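Local atomic coordinates of uncharacterized protein (Bacteroides ovatus, PDB entry 4ID2), a protein that is of unknown function but belongs to the DUF4738 family and folds into a beta-barrel-like structure. Residues Ile140-Thr143 with Lys147-Ile150; Leu75-Gly80 with Ile121-Ser126; Asp55-Val60 with Thr90-Ser95. All blocks are in the same frame, centred on the assembly; numbering follows the deposited sequence.

Contact 1: Ile140-Thr143 with Lys147-Ile150; sequences ITIT and KMSI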
ATOM      1  N   ILE A 140     -16.773  -4.458   1.570  1.00 47.27           N
ATOM      2  CA  ILE A 140     -18.239  -4.362   1.638  1.00 46.22           C
ATOM      3  C   ILE A 140     -18.608  -4.458   3.103  1.00 48.70           C
ATOM      4  O   ILE A 140     -18.221  -5.438   3.743  1.00 48.78           O
ATOM      5  CB  ILE A 140     -18.944  -5.490   0.828  1.00 48.38           C
ATOM      6  CG1 ILE A 140     -18.457  -5.583  -0.634  1.00 48.68           C
ATOM      7  CG2 ILE A 140     -20.474  -5.364   0.884  1.00 49.68           C
ATOM      8  CD1 ILE A 140     -18.525  -6.983  -1.150  1.00 51.79           C
ATOM      9  N   THR A 141     -19.338  -3.478   3.642  1.00 44.10           N
ATOM     10  CA  THR A 141     -19.776  -3.514   5.042  1.00 44.07           C
ATOM     11  C   THR A 141     -21.289  -3.658   5.045  1.00 47.38           C
ATOM     12  O   THR A 141     -21.963  -2.865   4.393  1.00 47.89           O
ATOM     13  CB  THR A 141     -19.292  -2.275   5.798  1.00 49.87           C
ATOM     14  OG1 THR A 141     -17.873  -2.188   5.656  1.00 45.64           O
ATOM     15  CG2 THR A 141     -19.661  -2.310   7.283  1.00 48.07           C
ATOM     16  N   ILE A 142     -21.823  -4.677   5.744  1.00 42.46           N
ATOM     17  CA  ILE A 142     -23.267  -4.917   5.816  1.00 42.56           C
ATOM     18  C   ILE A 142     -23.701  -4.796   7.271  1.00 46.98           C
ATOM     19  O   ILE A 142     -23.128  -5.466   8.132  1.00 45.20           O
ATOM     20  CB  ILE A 142     -23.647  -6.293   5.216  1.00 44.56           C
ATOM     21  CG1 ILE A 142     -23.252  -6.369   3.733  1.00 44.08           C
ATOM     22  CG2 ILE A 142     -25.162  -6.549   5.376  1.00 46.52           C
ATOM     23  CD1 ILE A 142     -23.068  -7.766   3.204  1.00 50.48           C
ATOM     24  N   THR A 143     -24.720  -3.956   7.552  1.00 44.93           N
ATOM     25  CA  THR A 143     -25.210  -3.785   8.924  1.00 46.32           C
ATOM     26  C   THR A 143     -26.154  -4.926   9.267  1.00 50.22           C
ATOM     27  O   THR A 143     -26.545  -5.683   8.383  1.00 47.46           O
ATOM     28  CB  THR A 143     -25.907  -2.430   9.103  1.00 52.99           C
ATOM     29  OG1 THR A 143     -27.091  -2.404   8.305  1.00 50.55           O
ATOM     30  CG2 THR A 143     -25.004  -1.249   8.757  1.00 50.86           C
ATOM     31  N   LYS A 147     -28.254  -2.770   5.681  1.00 54.90           N
ATOM     32  CA  LYS A 147     -27.753  -1.583   4.970  1.00 55.07           C
ATOM     33  C   LYS A 147     -26.322  -1.863   4.546  1.00 58.15           C
ATOM     34  O   LYS A 147     -25.491  -2.196   5.386  1.00 58.75           O
ATOM     35  CB  LYS A 147     -27.856  -0.295   5.805  1.00 60.07           C
ATOM     36  CG  LYS A 147     -29.295   0.160   6.033  1.00 82.04           C
ATOM     37  CD  LYS A 147     -29.382   1.356   6.970  1.00 93.98           C
ATOM     38  CE  LYS A 147     -30.794   1.868   7.101  1.00107.24           C
ATOM     39  NZ  LYS A 147     -30.896   2.960   8.105  1.00118.98           N
HETATM   40  N   MSE A 148     -26.054  -1.797   3.242  1.00 52.95           N
HETATM   41  CA  MSE A 148     -24.759  -2.138   2.683  1.00 50.95           C
HETATM   42  C   MSE A 148     -23.997  -0.899   2.200  1.00 58.26           C
HETATM   43  O   MSE A 148     -24.597  -0.002   1.618  1.00 59.77           O
HETATM   44  CB  MSE A 148     -24.984  -3.113   1.528  1.00 51.77           C
HETATM   45  CG  MSE A 148     -23.715  -3.749   1.014  1.00 56.87           C
HETATM   46 SE   MSE A 148     -23.458  -3.524  -0.865  0.75 64.63          SE
HETATM   47  CE  MSE A 148     -23.512  -1.583  -1.020  1.00 63.89           C
ATOM     48  N   SER A 149     -22.669  -0.864   2.427  1.00 55.19           N
ATOM     49  CA  SER A 149     -21.797   0.225   1.966  1.00 55.60           C
ATOM     50  C   SER A 149     -20.508  -0.348   1.370  1.00 57.34           C
ATOM     51  O   SER A 149     -20.071  -1.419   1.777  1.00 54.98           O
ATOM     52  CB  SER A 149     -21.480   1.197   3.097  1.00 60.44           C
ATOM     53  OG  SER A 149     -20.874   0.562   4.208  1.00 68.91           O
ATOM     54  N   ILE A 150     -19.933   0.358   0.381  1.00 55.03           N
ATOM     55  CA  ILE A 150     -18.717  -0.026  -0.339  1.00 54.38           C
ATOM     56  C   ILE A 150     -17.607   0.958  -0.036  1.00 58.46           C
ATOM     57  O   ILE A 150     -17.855   2.156  -0.029  1.00 59.21           O
ATOM     58  CB  ILE A 150     -18.988  -0.053  -1.875  1.00 58.59           C
ATOM     59  CG1 ILE A 150     -20.142  -0.997  -2.252  1.00 59.07           C
ATOM     60  CG2 ILE A 150     -17.732  -0.395  -2.662  1.00 59.01           C
ATOM     61  CD1 ILE A 150     -20.003  -2.402  -1.801  1.00 61.90           C
TER

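Contact 2: Leu75-Gly80 with Ile121-Ser126; sequences LHLTRG and IVYAAS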
ATOM      1  N   LEU A  75     -23.840 -13.072  -2.981  1.00 41.65           N
ATOM      2  CA  LEU A  75     -23.601 -13.086  -1.541  1.00 40.81           C
ATOM      3  C   LEU A  75     -24.958 -13.224  -0.863  1.00 43.41           C
ATOM      4  O   LEU A  75     -25.781 -12.327  -0.985  1.00 42.49           O
ATOM      5  CB  LEU A  75     -22.848 -11.808  -1.097  1.00 40.65           C
ATOM      6  CG  LEU A  75     -22.847 -11.427   0.405  1.00 45.95           C
ATOM      7  CD1 LEU A  75     -22.436 -12.565   1.303  1.00 46.05           C
ATOM      8  CD2 LEU A  75     -21.884 -10.275   0.671  1.00 47.96           C
ATOM      9  N   HIS A  76     -25.223 -14.381  -0.222  1.00 40.71           N
ATOM     10  CA  HIS A  76     -26.472 -14.639   0.501  1.00 41.23           C
ATOM     11  C   HIS A  76     -26.176 -14.704   2.005  1.00 42.29           C
ATOM     12  O   HIS A  76     -25.631 -15.695   2.493  1.00 41.72           O
ATOM     13  CB  HIS A  76     -27.158 -15.928   0.020  1.00 43.65           C
ATOM     14  CG  HIS A  76     -28.596 -16.047   0.446  1.00 49.75           C
ATOM     15  ND1 HIS A  76     -29.389 -17.085   0.004  1.00 53.73           N
ATOM     16  CD2 HIS A  76     -29.347 -15.238   1.234  1.00 52.80           C
ATOM     17  CE1 HIS A  76     -30.584 -16.889   0.539  1.00 54.80           C
ATOM     18  NE2 HIS A  76     -30.610 -15.785   1.279  1.00 54.66           N
ATOM     19  N   LEU A  77     -26.515 -13.630   2.725  1.00 37.46           N
ATOM     20  CA  LEU A  77     -26.310 -13.522   4.169  1.00 36.85           C
ATOM     21  C   LEU A  77     -27.630 -13.752   4.895  1.00 40.98           C
ATOM     22  O   LEU A  77     -28.597 -13.061   4.598  1.00 39.77           O
ATOM     23  CB  LEU A  77     -25.755 -12.124   4.505  1.00 36.22           C
ATOM     24  CG  LEU A  77     -25.461 -11.838   5.978  1.00 41.22           C
ATOM     25  CD1 LEU A  77     -24.436 -12.818   6.529  1.00 40.41           C
ATOM     26  CD2 LEU A  77     -24.998 -10.404   6.166  1.00 42.45           C
ATOM     27  N   THR A  78     -27.669 -14.697   5.854  1.00 39.24           N
ATOM     28  CA  THR A  78     -28.892 -14.989   6.608  1.00 41.31           C
ATOM     29  C   THR A  78     -28.625 -14.987   8.104  1.00 46.02           C
ATOM     30  O   THR A  78     -27.498 -15.198   8.527  1.00 45.04           O
ATOM     31  CB  THR A  78     -29.497 -16.335   6.180  1.00 49.78           C
ATOM     32  OG1 THR A  78     -28.595 -17.381   6.507  1.00 53.17           O
ATOM     33  CG2 THR A  78     -29.805 -16.395   4.700  1.00 47.00           C
ATOM     34  N   ARG A  79     -29.672 -14.728   8.897  1.00 43.90           N
ATOM     35  CA  ARG A  79     -29.635 -14.749  10.359  1.00 44.94           C
ATOM     36  C   ARG A  79     -30.868 -15.531  10.778  1.00 52.93           C
ATOM     37  O   ARG A  79     -31.964 -14.969  10.821  1.00 54.78           O
ATOM     38  CB  ARG A  79     -29.603 -13.319  10.931  1.00 44.58           C
ATOM     39  CG  ARG A  79     -29.557 -13.267  12.458  1.00 52.45           C
ATOM     40  CD  ARG A  79     -29.675 -11.865  13.034  1.00 57.54           C
ATOM     41  NE  ARG A  79     -30.868 -11.157  12.554  1.00 64.16           N
ATOM     42  CZ  ARG A  79     -30.895 -10.110  11.724  1.00 74.40           C
ATOM     43  NH1 ARG A  79     -29.765  -9.589  11.254  1.00 57.33           N
ATOM     44  NH2 ARG A  79     -32.051  -9.571  11.366  1.00 64.03           N
ATOM     45  N   GLY A  80     -30.704 -16.838  10.967  1.00 50.24           N
ATOM     46  CA  GLY A  80     -31.814 -17.730  11.263  1.00 52.69           C
ATOM     47  C   GLY A  80     -32.664 -17.901  10.016  1.00 57.16           C
ATOM     48  O   GLY A  80     -32.125 -18.106   8.926  1.00 55.86           O
ATOM     49  N   ILE A 121     -20.836  -6.076   9.445  1.00 46.40           N
ATOM     50  CA  ILE A 121     -20.135  -7.264   8.978  1.00 43.88           C
ATOM     51  C   ILE A 121     -19.293  -6.832   7.791  1.00 46.83           C
ATOM     52  O   ILE A 121     -19.857  -6.376   6.804  1.00 45.84           O
ATOM     53  CB  ILE A 121     -21.168  -8.365   8.602  1.00 46.42           C
ATOM     54  CG1 ILE A 121     -22.054  -8.722   9.818  1.00 47.88           C
ATOM     55  CG2 ILE A 121     -20.467  -9.616   8.051  1.00 45.59           C
ATOM     56  CD1 ILE A 121     -23.329  -9.362   9.474  1.00 54.63           C
ATOM     57  N   VAL A 122     -17.963  -6.982   7.868  1.00 42.84           N
ATOM     58  CA  VAL A 122     -17.057  -6.545   6.809  1.00 41.25           C
ATOM     59  C   VAL A 122     -16.609  -7.722   5.954  1.00 43.32           C
ATOM     60  O   VAL A 122     -16.176  -8.746   6.482  1.00 43.37           O
ATOM     61  CB  VAL A 122     -15.839  -5.798   7.398  1.00 45.25           C
ATOM     62  CG1 VAL A 122     -14.886  -5.339   6.291  1.00 44.24           C
ATOM     63  CG2 VAL A 122     -16.295  -4.611   8.238  1.00 46.68           C
ATOM     64  N   TYR A 123     -16.674  -7.540   4.625  1.00 38.77           N
ATOM     65  CA  TYR A 123     -16.218  -8.506   3.632  1.00 37.25           C
ATOM     66  C   TYR A 123     -15.050  -7.928   2.882  1.00 43.04           C
ATOM     67  O   TYR A 123     -15.090  -6.756   2.525  1.00 43.57           O
ATOM     68  CB  TYR A 123     -17.320  -8.849   2.624  1.00 37.10           C
ATOM     69  CG  TYR A 123     -18.409  -9.737   3.177  1.00 38.47           C
ATOM     70  CD1 TYR A 123     -19.409  -9.221   3.991  1.00 41.34           C
ATOM     71  CD2 TYR A 123     -18.455 -11.091   2.868  1.00 38.14           C
ATOM     72  CE1 TYR A 123     -20.392 -10.045   4.538  1.00 42.77           C
ATOM     73  CE2 TYR A 123     -19.436 -11.922   3.403  1.00 39.25           C
ATOM     74  CZ  TYR A 123     -20.420 -11.388   4.216  1.00 47.83           C
ATOM     75  OH  TYR A 123     -21.395 -12.197   4.738  1.00 51.86           O
ATOM     76  N   ALA A 124     -14.020  -8.729   2.627  1.00 40.10           N
ATOM     77  CA  ALA A 124     -12.899  -8.291   1.811  1.00 40.52           C
ATOM     78  C   ALA A 124     -13.289  -8.589   0.389  1.00 45.88           C
ATOM     79  O   ALA A 124     -13.831  -9.665   0.134  1.00 45.26           O
ATOM     80  CB  ALA A 124     -11.622  -9.029   2.202  1.00 41.04           C
ATOM     81  N   ALA A 125     -13.127  -7.626  -0.511  1.00 43.71           N
ATOM     82  CA  ALA A 125     -13.488  -7.791  -1.918  1.00 43.22           C
ATOM     83  C   ALA A 125     -12.294  -7.464  -2.792  1.00 48.20           C
ATOM     84  O   ALA A 125     -11.454  -6.651  -2.404  1.00 48.36           O
ATOM     85  CB  ALA A 125     -14.660  -6.891  -2.265  1.00 44.32           C
ATOM     86  N   SER A 126     -12.193  -8.108  -3.954  1.00 44.38           N
ATOM     87  CA  SER A 126     -11.086  -7.823  -4.851  1.00 45.12           C
ATOM     88  C   SER A 126     -11.458  -7.974  -6.319  1.00 50.11           C
ATOM     89  O   SER A 126     -12.233  -8.857  -6.687  1.00 49.14           O
ATOM     90  CB  SER A 126      -9.898  -8.732  -4.543  1.00 48.30           C
ATOM     91  OG  SER A 126     -10.256 -10.103  -4.596  1.00 56.27           O
TER

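Contact 3: Asp55-Val60 with Thr90-Ser95; sequences DNLPHV and TKNDFS. With SO4 (sulfate ion), chain C.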
ATOM      1  N   ASP A  55     -21.495 -14.580 -18.563  1.00 61.78           N
ATOM      2  CA  ASP A  55     -21.369 -14.411 -20.013  1.00 64.55           C
ATOM      3  C   ASP A  55     -22.081 -13.142 -20.516  1.00 67.24           C
ATOM      4  O   ASP A  55     -21.780 -12.683 -21.616  1.00 68.69           O
ATOM      5  CB  ASP A  55     -21.930 -15.643 -20.741  1.00 69.54           C
ATOM      6  CG  ASP A  55     -21.201 -16.939 -20.410  1.00 83.61           C
ATOM      7  OD1 ASP A  55     -21.333 -17.419 -19.260  1.00 81.86           O
ATOM      8  OD2 ASP A  55     -20.538 -17.497 -21.316  1.00 93.47           O
ATOM      9  N   ASN A  56     -23.003 -12.572 -19.717  1.00 61.83           N
ATOM     10  CA  ASN A  56     -23.747 -11.364 -20.085  1.00 62.57           C
ATOM     11  C   ASN A  56     -22.941 -10.086 -19.828  1.00 63.90           C
ATOM     12  O   ASN A  56     -23.284  -9.047 -20.384  1.00 64.92           O
ATOM     13  CB  ASN A  56     -25.075 -11.306 -19.321  1.00 62.04           C
ATOM     14  CG  ASN A  56     -25.955 -12.508 -19.571  1.00 75.33           C
ATOM     15  OD1 ASN A  56     -25.801 -13.233 -20.564  1.00 60.42           O
ATOM     16  ND2 ASN A  56     -26.873 -12.774 -18.656  1.00 69.80           N
ATOM     17  N   LEU A  57     -21.875 -10.152 -19.018  1.00 57.68           N
ATOM     18  CA  LEU A  57     -21.036  -8.980 -18.743  1.00 57.00           C
ATOM     19  C   LEU A  57     -20.053  -8.711 -19.886  1.00 62.54           C
ATOM     20  O   LEU A  57     -19.682  -9.653 -20.597  1.00 62.95           O
ATOM     21  CB  LEU A  57     -20.234  -9.190 -17.445  1.00 54.22           C
ATOM     22  CG  LEU A  57     -21.031  -9.182 -16.156  1.00 57.00           C
ATOM     23  CD1 LEU A  57     -20.124  -9.469 -14.960  1.00 54.42           C
ATOM     24  CD2 LEU A  57     -21.757  -7.859 -15.964  1.00 58.88           C
ATOM     25  N   PRO A  58     -19.552  -7.462 -20.037  1.00 59.66           N
ATOM     26  CA  PRO A  58     -18.541  -7.210 -21.083  1.00 62.00           C
ATOM     27  C   PRO A  58     -17.243  -7.975 -20.812  1.00 66.12           C
ATOM     28  O   PRO A  58     -16.812  -8.080 -19.660  1.00 62.98           O
ATOM     29  CB  PRO A  58     -18.302  -5.691 -21.037  1.00 64.16           C
ATOM     30  CG  PRO A  58     -19.106  -5.161 -19.941  1.00 66.21           C
ATOM     31  CD  PRO A  58     -19.866  -6.245 -19.262  1.00 60.05           C
ATOM     32  N   HIS A  59     -16.630  -8.516 -21.871  1.00 65.74           N
ATOM     33  CA  HIS A  59     -15.381  -9.257 -21.742  1.00 65.59           C
ATOM     34  C   HIS A  59     -14.236  -8.297 -21.460  1.00 70.77           C
ATOM     35  O   HIS A  59     -14.320  -7.109 -21.787  1.00 71.41           O
ATOM     36  CB  HIS A  59     -15.078 -10.071 -23.011  1.00 69.53           C
ATOM     37  CG  HIS A  59     -16.129 -11.079 -23.347  1.00 73.90           C
ATOM     38  ND1 HIS A  59     -16.350 -11.484 -24.653  1.00 79.01           N
ATOM     39  CD2 HIS A  59     -17.025 -11.692 -22.542  1.00 73.97           C
ATOM     40  CE1 HIS A  59     -17.342 -12.358 -24.595  1.00 78.44           C
ATOM     41  NE2 HIS A  59     -17.781 -12.513 -23.346  1.00 75.83           N
ATOM     42  N   VAL A  60     -13.161  -8.828 -20.869  1.00 67.68           N
ATOM     43  CA  VAL A  60     -11.956  -8.078 -20.527  1.00 67.73           C
ATOM     44  C   VAL A  60     -10.821  -8.596 -21.397  1.00 75.35           C
ATOM     45  O   VAL A  60     -10.531  -9.790 -21.370  1.00 73.46           O
ATOM     46  CB  VAL A  60     -11.643  -8.203 -19.021  1.00 68.01           C
ATOM     47  CG1 VAL A  60     -10.434  -7.355 -18.636  1.00 67.62           C
ATOM     48  CG2 VAL A  60     -12.859  -7.805 -18.198  1.00 66.02           C
ATOM     49  N   THR A  90     -21.126  -7.529  -9.019  1.00 44.36           N
ATOM     50  CA  THR A  90     -20.247  -7.442 -10.191  1.00 44.55           C
ATOM     51  C   THR A  90     -19.235  -6.346  -9.891  1.00 46.78           C
ATOM     52  O   THR A  90     -19.458  -5.556  -8.974  1.00 44.59           O
ATOM     53  CB  THR A  90     -21.025  -7.176 -11.500  1.00 48.31           C
ATOM     54  OG1 THR A  90     -21.559  -5.853 -11.491  1.00 49.40           O
ATOM     55  CG2 THR A  90     -22.128  -8.178 -11.740  1.00 45.87           C
ATOM     56  N   LYS A  91     -18.150  -6.256 -10.665  1.00 44.43           N
ATOM     57  CA  LYS A  91     -17.158  -5.191 -10.461  1.00 44.71           C
ATOM     58  C   LYS A  91     -17.802  -3.779 -10.574  1.00 50.15           C
ATOM     59  O   LYS A  91     -17.315  -2.840  -9.947  1.00 49.93           O
ATOM     60  CB  LYS A  91     -15.978  -5.333 -11.448  1.00 47.63           C
ATOM     61  CG  LYS A  91     -16.344  -5.127 -12.915  1.00 56.86           C
ATOM     62  CD  LYS A  91     -15.146  -5.294 -13.809  1.00 58.70           C
ATOM     63  CE  LYS A  91     -15.489  -4.944 -15.235  1.00 61.96           C
ATOM     64  NZ  LYS A  91     -14.545  -5.560 -16.198  1.00 68.70           N
ATOM     65  N   ASN A  92     -18.927  -3.652 -11.309  1.00 48.00           N
ATOM     66  CA  ASN A  92     -19.632  -2.379 -11.491  1.00 49.18           C
ATOM     67  C   ASN A  92     -20.255  -1.861 -10.182  1.00 52.11           C
ATOM     68  O   ASN A  92     -20.459  -0.656 -10.068  1.00 52.37           O
ATOM     69  CB  ASN A  92     -20.683  -2.493 -12.590  1.00 51.03           C
ATOM     70  CG  ASN A  92     -20.117  -3.068 -13.867  1.00 64.99           C
ATOM     71  OD1 ASN A  92     -20.433  -4.194 -14.252  1.00 60.13           O
ATOM     72  ND2 ASN A  92     -19.175  -2.363 -14.477  1.00 53.22           N
ATOM     73  N   ASP A  93     -20.463  -2.732  -9.168  1.00 48.28           N
ATOM     74  CA  ASP A  93     -20.931  -2.305  -7.836  1.00 47.99           C
ATOM     75  C   ASP A  93     -19.901  -1.429  -7.105  1.00 51.16           C
ATOM     76  O   ASP A  93     -20.248  -0.818  -6.099  1.00 51.19           O
ATOM     77  CB  ASP A  93     -21.256  -3.514  -6.942  1.00 48.25           C
ATOM     78  CG  ASP A  93     -22.532  -4.201  -7.344  1.00 56.70           C
ATOM     79  OD1 ASP A  93     -23.610  -3.639  -7.080  1.00 60.29           O
ATOM     80  OD2 ASP A  93     -22.453  -5.279  -7.955  1.00 59.27           O
ATOM     81  N   PHE A  94     -18.640  -1.403  -7.582  1.00 48.14           N
ATOM     82  CA  PHE A  94     -17.552  -0.609  -7.023  1.00 48.11           C
ATOM     83  C   PHE A  94     -17.211   0.593  -7.929  1.00 53.54           C
ATOM     84  O   PHE A  94     -16.178   1.220  -7.727  1.00 53.47           O
ATOM     85  CB  PHE A  94     -16.313  -1.511  -6.837  1.00 48.99           C
ATOM     86  CG  PHE A  94     -16.580  -2.745  -5.996  1.00 49.74           C
ATOM     87  CD1 PHE A  94     -17.057  -3.912  -6.576  1.00 53.24           C
ATOM     88  CD2 PHE A  94     -16.378  -2.729  -4.625  1.00 51.30           C
ATOM     89  CE1 PHE A  94     -17.334  -5.038  -5.795  1.00 53.20           C
ATOM     90  CE2 PHE A  94     -16.657  -3.860  -3.846  1.00 53.22           C
ATOM     91  CZ  PHE A  94     -17.135  -5.004  -4.438  1.00 51.33           C
ATOM     92  N   SER A  95     -18.087   0.938  -8.899  1.00 53.15           N
ATOM     93  CA  SER A  95     -17.873   2.060  -9.823  1.00 55.68           C
ATOM     94  C   SER A  95     -17.811   3.414  -9.101  1.00 62.38           C
ATOM     95  O   SER A  95     -17.175   4.335  -9.613  1.00 64.25           O
ATOM     96  CB  SER A  95     -18.968   2.104 -10.885  1.00 59.89           C
ATOM     97  OG  SER A  95     -20.253   2.295 -10.313  1.00 66.67           O
TER
HETATM   98  S   SO4 C 201     -27.169 -11.576 -15.621  1.00 89.75           S
HETATM   99  O1  SO4 C 201     -28.093 -11.160 -16.666  1.00 91.44           O
HETATM  100  O2  SO4 C 201     -26.119 -10.575 -15.490  1.00 89.01           O
HETATM  101  O3  SO4 C 201     -27.907 -11.698 -14.369  1.00 90.66           O
HETATM  102  O4  SO4 C 201     -26.575 -12.866 -15.967  1.00 89.03           O
HETATM  103  O   HOH W   1     -17.139  -7.082 -17.355  1.00 54.40           O
HETATM  104  O   HOH W   2     -14.901  -4.898 -19.244  1.00 55.64           O

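Contact 1: Ile140-Thr143 with Lys147-Ile150
Between Ile140-Thr143 and Lys147-Ile150 the only flat groups facing each other are the peptide units of the two strands, joined by hydrogen bonds. Thr141 N donates to Ser149 O at 2.9 Å in the carbonyl plane and Ser149 N returns the bond to Thr141 O, whereas Thr143 N approaches Lys147 O from 24° off that carbonyl's plane. One face of this antiparallel pairing is apolar: Ile140 CG2 rests on CG of the selenomethionine Met148 at 3.6 Å, Ile142 CG1 touches the same CG at 3.8 Å, and Ile150 CD1 lies beside Ile140 CG1 at 3.7 Å. On the other face Thr141 CB meets Ser149 OG, and both hydroxyls are tied to the side-chain amide of Gln151. Thr143 OG1, set between its own N and carbonyl carbon (chi1 66°), accepts from Lys147 N at 2.9 Å along a bent path (137°) and also bonds Asp145. A valine here would probably deprive Lys147 N and Asp145 of their shared partner, weakening the closure of the turn. The result is a beta hairpin: strand 134-142 pairs on its other side with strand 121-128, while the apolar face lies against Leu85 and Phe89 of strand 82-89.

Contact 2: Leu75-Gly80 with Ile121-Ser126
Leu75 and Tyr123 supply the CH-pi part of this contact: the methyl CD2 of Leu75 sits over one face of the tyrosine ring, 3.9 Å from its centroid and only 7° off the ring normal, so it is centred on the ring. The second methyl of the same leucine, CD1, leans over the outer part of the ring and comes within 3.7 Å of Tyr123 CE2.

Purely aliphatic packing follows two residues along. Leu77, with CG anti to its backbone N (chi1 -179°), is carried toward the other sheet and meets Ile121 tip to tip, Leu77 CD2 to Ile121 CD1 at 3.8 Å. Its other methyl, Leu77 CD1, turns to the tyrosine oxygen instead and lies 3.6 Å from Tyr123 OH. Leu75 CD1 is at the same 3.6 Å from Tyr123 OH, and the oxygen is therefore touched by a methyl from each leucine.

The polar element is that phenol oxygen, and its hydrogen-bond partner lies outside the two segments: Ser47 OG of strand 43-53. Ile142, from the neighbouring strand 134-142, packs on Leu75, Leu77 and Tyr123 together.

The axes of 75-79 and 121-126 come no nearer than 11.8 Å, which is face-to-face packing between two sheets and not pairing within one. Strand 67-79 belongs to the mixed sheet and strand 121-128 to the antiparallel one, and alternate residues of each point inward to fill the interior of the barrel-like fold.

Chemically, the sheets are joined here by dispersion and a centred CH-pi contact, with all four touching residues buried. The phenol hydroxyl brought into these largely apolar surroundings has its hydrogen bond with Ser47, which probably also restricts how the ring can shift.

Contact 3: Asp55-Val60 with Thr90-Ser95
Leu57 and Thr90, whose CA atoms stand 8.7 Å apart, mark the nearest approach of two backbones of different shape: an irregular loop that ends at Val60, where strand 60-61 starts, and a chain that makes a 3-10 turn at Lys91-Asp93. Leu57 points across and sets CD1 obliquely against Thr90 CG2 at 4.0 Å. Further along, Lys91 leaves its backbone with CG between N and the carbonyl carbon (chi1 66°) and then runs fully extended past Val60, so that NZ ends 3.4 Å from Val60 CG2. There a weak water bridge leads to the opposite loop: one water accepts a hydrogen bond from Lys91 NZ at 3.1 Å and donates weakly to His59 O. The stronger partner of the amine is the carbonyl of Ser106.

In the fold, the two segments are connections, one after strand 43-53 and the other after strand 82-89, meeting beside the sheets of the barrel-like structure. The 3-10 turn is tied internally: Thr90 N donates to Asp93 OD2 at 2.8 Å, and Asn92 O receives both Ser95 N and Ser95 OG. Just beyond, Phe94 turns inward onto Leu138 of strand 134-142. At the exposed Asn56, ND2 donates to sulfate O1 at 2.8 Å and more weakly to sulfate O4, an ion probably carried over from the crystallisation liquor.

Along the chain, contact 2 and contact 3 interlock, since their segments alternate (55-60, 75-80, 90-95, 121-126), and contact 1 follows both as a local hairpin. Contacts 1 and 2 lie close, with centres about 9 Å apart, and share the antiparallel sheet, where strands 121-128 and 134-142 are neighbours and pair through their backbones. Contact 3 stands apart, its centre about 19 Å from that of contact 1 and about 20 Å from that of contact 2, across the chain's centre from contact 2. Phe94 bridges this gap, packing on Ile140, Ile150 and Ala125. Hairpin, sheet-to-sheet core and loop contact thus lie within one continuous fold.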